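Local coordinates for serine protease pet (Escherichia coli, PDB 4OM9), which probably cleaves host-cell proteins such as alpha-fodrin as a secreted serine protease enterotoxin, its passenger domain built on a long beta-helix, at residues Lys580-Asn585 with Asn598-Gly603. Numbering follows the deposited sequence.
Sequences KFRFDN and NADVEG
Arg582 lies across the neighbouring strand, its guanidinium between Asp600 and Glu602. Its chi1 (-62°) leans the chain back toward the start of its strand, and the bend at chi2 (-64°) carries it over strand 599-602, where NH2 meets Asp600 OD1 at 2.9 Å from above the carboxylate plane. Arg582 NH1 donates to Asp600 O (2.8 Å) and, in a longer but straighter bond, to Phe581 O (3.1 Å); both oxygens lie close to the guanidinium plane. Glu602 takes one face: OE1 sits 3.1 Å from Arg582 NE but well out of plane, pairing charges alone. Lys580 runs alongside Asp600 on this side.

The backbones of 580-583 and 599-602 pair in parallel as successive rungs of the beta-helix. Phe581 N donates to Asp600 O on the face opposite NH1, and Phe581 O takes the N-H of Glu602. The other side of the sheet is apolar: Phe581 CE1 rests 3.5 Å from Ala599 CB, while Phe583 CE2 packs on Val601 CG1 at 3.7 Å. Met516 touches both phenylalanines and Val601. Gly603 CA makes an off-centre CH-pi contact with the Phe583 ring.

Greasy packing within thus joins a salt-bridge network outside, whose arginine probably offsets two acidic neighbours.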
ATOM      1  N   LYS A 580       2.461  -2.255   2.026  1.00 33.81           N
ATOM      2  CA  LYS A 580       3.643  -2.948   2.509  1.00 37.57           C
ATOM      3  C   LYS A 580       3.360  -4.440   2.719  1.00 33.51           C
ATOM      4  O   LYS A 580       2.371  -4.828   3.327  1.00 33.15           O
ATOM      5  CB  LYS A 580       4.157  -2.326   3.805  1.00 39.11           C
ATOM      6  CG  LYS A 580       4.538  -0.864   3.705  1.00 47.86           C
ATOM      7  CD  LYS A 580       5.931  -0.668   3.134  1.00 51.28           C
ATOM      8  CE  LYS A 580       6.379   0.791   3.245  1.00 54.52           C
ATOM      9  NZ  LYS A 580       6.367   1.268   4.664  1.00 54.78           N
ATOM     10  N   PHE A 581       4.227  -5.267   2.180  1.00 33.45           N
ATOM     11  CA  PHE A 581       4.154  -6.693   2.392  1.00 33.73           C
ATOM     12  C   PHE A 581       5.508  -7.097   2.968  1.00 34.65           C
ATOM     13  O   PHE A 581       6.573  -6.978   2.295  1.00 34.07           O
ATOM     14  CB  PHE A 581       3.823  -7.433   1.095  1.00 32.40           C
ATOM     15  CG  PHE A 581       2.622  -6.882   0.362  1.00 31.88           C
ATOM     16  CD1 PHE A 581       2.739  -5.758  -0.453  1.00 32.05           C
ATOM     17  CD2 PHE A 581       1.374  -7.492   0.473  1.00 31.37           C
ATOM     18  CE1 PHE A 581       1.633  -5.242  -1.126  1.00 31.73           C
ATOM     19  CE2 PHE A 581       0.261  -6.986  -0.207  1.00 30.99           C
ATOM     20  CZ  PHE A 581       0.400  -5.858  -1.007  1.00 31.17           C
ATOM     21  N   ARG A 582       5.456  -7.497   4.236  1.00 36.72           N
ATOM     22  CA  ARG A 582       6.608  -7.918   5.007  1.00 36.53           C
ATOM     23  C   ARG A 582       6.356  -9.317   5.539  1.00 40.50           C
ATOM     24  O   ARG A 582       5.259  -9.612   6.053  1.00 36.74           O
ATOM     25  CB  ARG A 582       6.876  -6.959   6.167  1.00 40.76           C
ATOM     26  CG  ARG A 582       7.217  -5.509   5.764  1.00 46.34           C
ATOM     27  CD  ARG A 582       8.532  -5.466   4.986  1.00 52.46           C
ATOM     28  NE  ARG A 582       8.948  -4.121   4.566  1.00 53.45           N
ATOM     29  CZ  ARG A 582       8.572  -3.532   3.429  1.00 53.30           C
ATOM     30  NH1 ARG A 582       7.745  -4.150   2.589  1.00 46.99           N
ATOM     31  NH2 ARG A 582       9.023  -2.315   3.131  1.00 53.49           N
ATOM     32  N   PHE A 583       7.369 -10.174   5.427  1.00 35.54           N
ATOM     33  CA  PHE A 583       7.274 -11.536   5.929  1.00 35.82           C
ATOM     34  C   PHE A 583       8.646 -12.179   6.032  1.00 37.78           C
ATOM     35  O   PHE A 583       9.526 -11.877   5.241  1.00 36.49           O
ATOM     36  CB  PHE A 583       6.378 -12.371   5.018  1.00 35.91           C
ATOM     37  CG  PHE A 583       6.773 -12.309   3.575  1.00 35.57           C
ATOM     38  CD1 PHE A 583       7.782 -13.123   3.079  1.00 34.56           C
ATOM     39  CD2 PHE A 583       6.139 -11.420   2.711  1.00 33.59           C
ATOM     40  CE1 PHE A 583       8.165 -13.039   1.747  1.00 34.08           C
ATOM     41  CE2 PHE A 583       6.501 -11.346   1.394  1.00 33.19           C
ATOM     42  CZ  PHE A 583       7.524 -12.161   0.906  1.00 33.42           C
ATOM     43  N   ASP A 584       8.835 -13.068   6.998  1.00 41.94           N
ATOM     44  CA  ASP A 584      10.105 -13.763   7.094  1.00 46.18           C
ATOM     45  C   ASP A 584      10.277 -14.647   5.877  1.00 43.96           C
ATOM     46  O   ASP A 584      11.321 -14.624   5.224  1.00 41.85           O
ATOM     47  CB  ASP A 584      10.197 -14.580   8.378  1.00 45.98           C
ATOM     48  CG  ASP A 584      10.247 -13.703   9.594  1.00 51.87           C
ATOM     49  OD1 ASP A 584      10.836 -12.605   9.475  1.00 54.26           O
ATOM     50  OD2 ASP A 584       9.686 -14.086  10.650  1.00 58.00           O
ATOM     51  N   ASN A 585       9.225 -15.386   5.551  1.00 39.05           N
ATOM     52  CA  ASN A 585       9.275 -16.303   4.431  1.00 41.61           C
ATOM     53  C   ASN A 585       7.952 -16.454   3.694  1.00 38.15           C
ATOM     54  O   ASN A 585       6.895 -16.575   4.299  1.00 37.81           O
ATOM     55  CB  ASN A 585       9.747 -17.682   4.906  1.00 41.72           C
ATOM     56  CG  ASN A 585      11.157 -17.654   5.462  1.00 55.36           C
ATOM     57  OD1 ASN A 585      12.131 -17.662   4.708  1.00 57.28           O
ATOM     58  ND2 ASN A 585      11.276 -17.612   6.785  1.00 53.56           N
ATOM     59  N   ASN A 598       2.629  -0.727  -7.251  1.00 35.75           N
ATOM     60  CA  ASN A 598       2.519  -0.148  -5.916  1.00 34.84           C
ATOM     61  C   ASN A 598       2.461  -1.163  -4.766  1.00 35.12           C
ATOM     62  O   ASN A 598       1.916  -0.871  -3.711  1.00 33.94           O
ATOM     63  CB  ASN A 598       1.294   0.764  -5.853  1.00 35.50           C
ATOM     64  CG  ASN A 598       1.423   1.954  -6.761  1.00 41.02           C
ATOM     65  OD1 ASN A 598       1.110   1.882  -7.955  1.00 36.44           O
ATOM     66  ND2 ASN A 598       1.901   3.060  -6.208  1.00 37.22           N
ATOM     67  N   ALA A 599       3.019  -2.349  -4.978  1.00 33.49           N
ATOM     68  CA  ALA A 599       3.361  -3.219  -3.865  1.00 33.16           C
ATOM     69  C   ALA A 599       4.829  -3.011  -3.484  1.00 35.50           C
ATOM     70  O   ALA A 599       5.706  -2.923  -4.342  1.00 38.37           O
ATOM     71  CB  ALA A 599       3.101  -4.685  -4.206  1.00 32.34           C
ATOM     72  N   ASP A 600       5.065  -2.904  -2.186  1.00 33.95           N
ATOM     73  CA  ASP A 600       6.387  -2.785  -1.609  1.00 34.68           C
ATOM     74  C   ASP A 600       6.595  -4.060  -0.798  1.00 34.25           C
ATOM     75  O   ASP A 600       6.087  -4.173   0.323  1.00 34.20           O
ATOM     76  CB  ASP A 600       6.467  -1.523  -0.744  1.00 35.59           C
ATOM     77  CG  ASP A 600       7.855  -1.252  -0.188  1.00 38.76           C
ATOM     78  OD1 ASP A 600       8.565  -2.189   0.242  1.00 38.56           O
ATOM     79  OD2 ASP A 600       8.233  -0.061  -0.160  1.00 48.39           O
ATOM     80  N   VAL A 601       7.319  -5.017  -1.389  1.00 34.45           N
ATOM     81  CA  VAL A 601       7.439  -6.364  -0.839  1.00 33.70           C
ATOM     82  C   VAL A 601       8.826  -6.657  -0.308  1.00 36.52           C
ATOM     83  O   VAL A 601       9.810  -6.459  -1.008  1.00 37.15           O
ATOM     84  CB  VAL A 601       7.102  -7.455  -1.883  1.00 33.02           C
ATOM     85  CG1 VAL A 601       7.075  -8.817  -1.197  1.00 32.84           C
ATOM     86  CG2 VAL A 601       5.787  -7.184  -2.551  1.00 32.49           C
ATOM     87  N   GLU A 602       8.890  -7.168   0.915  1.00 37.61           N
ATOM     88  CA  GLU A 602      10.154  -7.508   1.521  1.00 40.76           C
ATOM     89  C   GLU A 602      10.071  -8.788   2.366  1.00 41.87           C
ATOM     90  O   GLU A 602       9.301  -8.900   3.336  1.00 41.41           O
ATOM     91  CB  GLU A 602      10.644  -6.356   2.374  1.00 39.50           C
ATOM     92  CG  GLU A 602      11.796  -6.644   3.301  1.00 48.11           C
ATOM     93  CD  GLU A 602      12.573  -5.385   3.685  1.00 60.02           C
ATOM     94  OE1 GLU A 602      11.970  -4.284   3.699  1.00 54.72           O
ATOM     95  OE2 GLU A 602      13.796  -5.502   3.940  1.00 65.45           O
ATOM     96  N   GLY A 603      10.884  -9.752   1.969  1.00 37.45           N
ATOM     97  CA  GLY A 603      11.109 -10.956   2.731  1.00 36.52           C
ATOM     98  C   GLY A 603      11.678 -12.038   1.818  1.00 36.99           C
ATOM     99  O   GLY A 603      11.844 -11.810   0.617  1.00 35.15           O
TER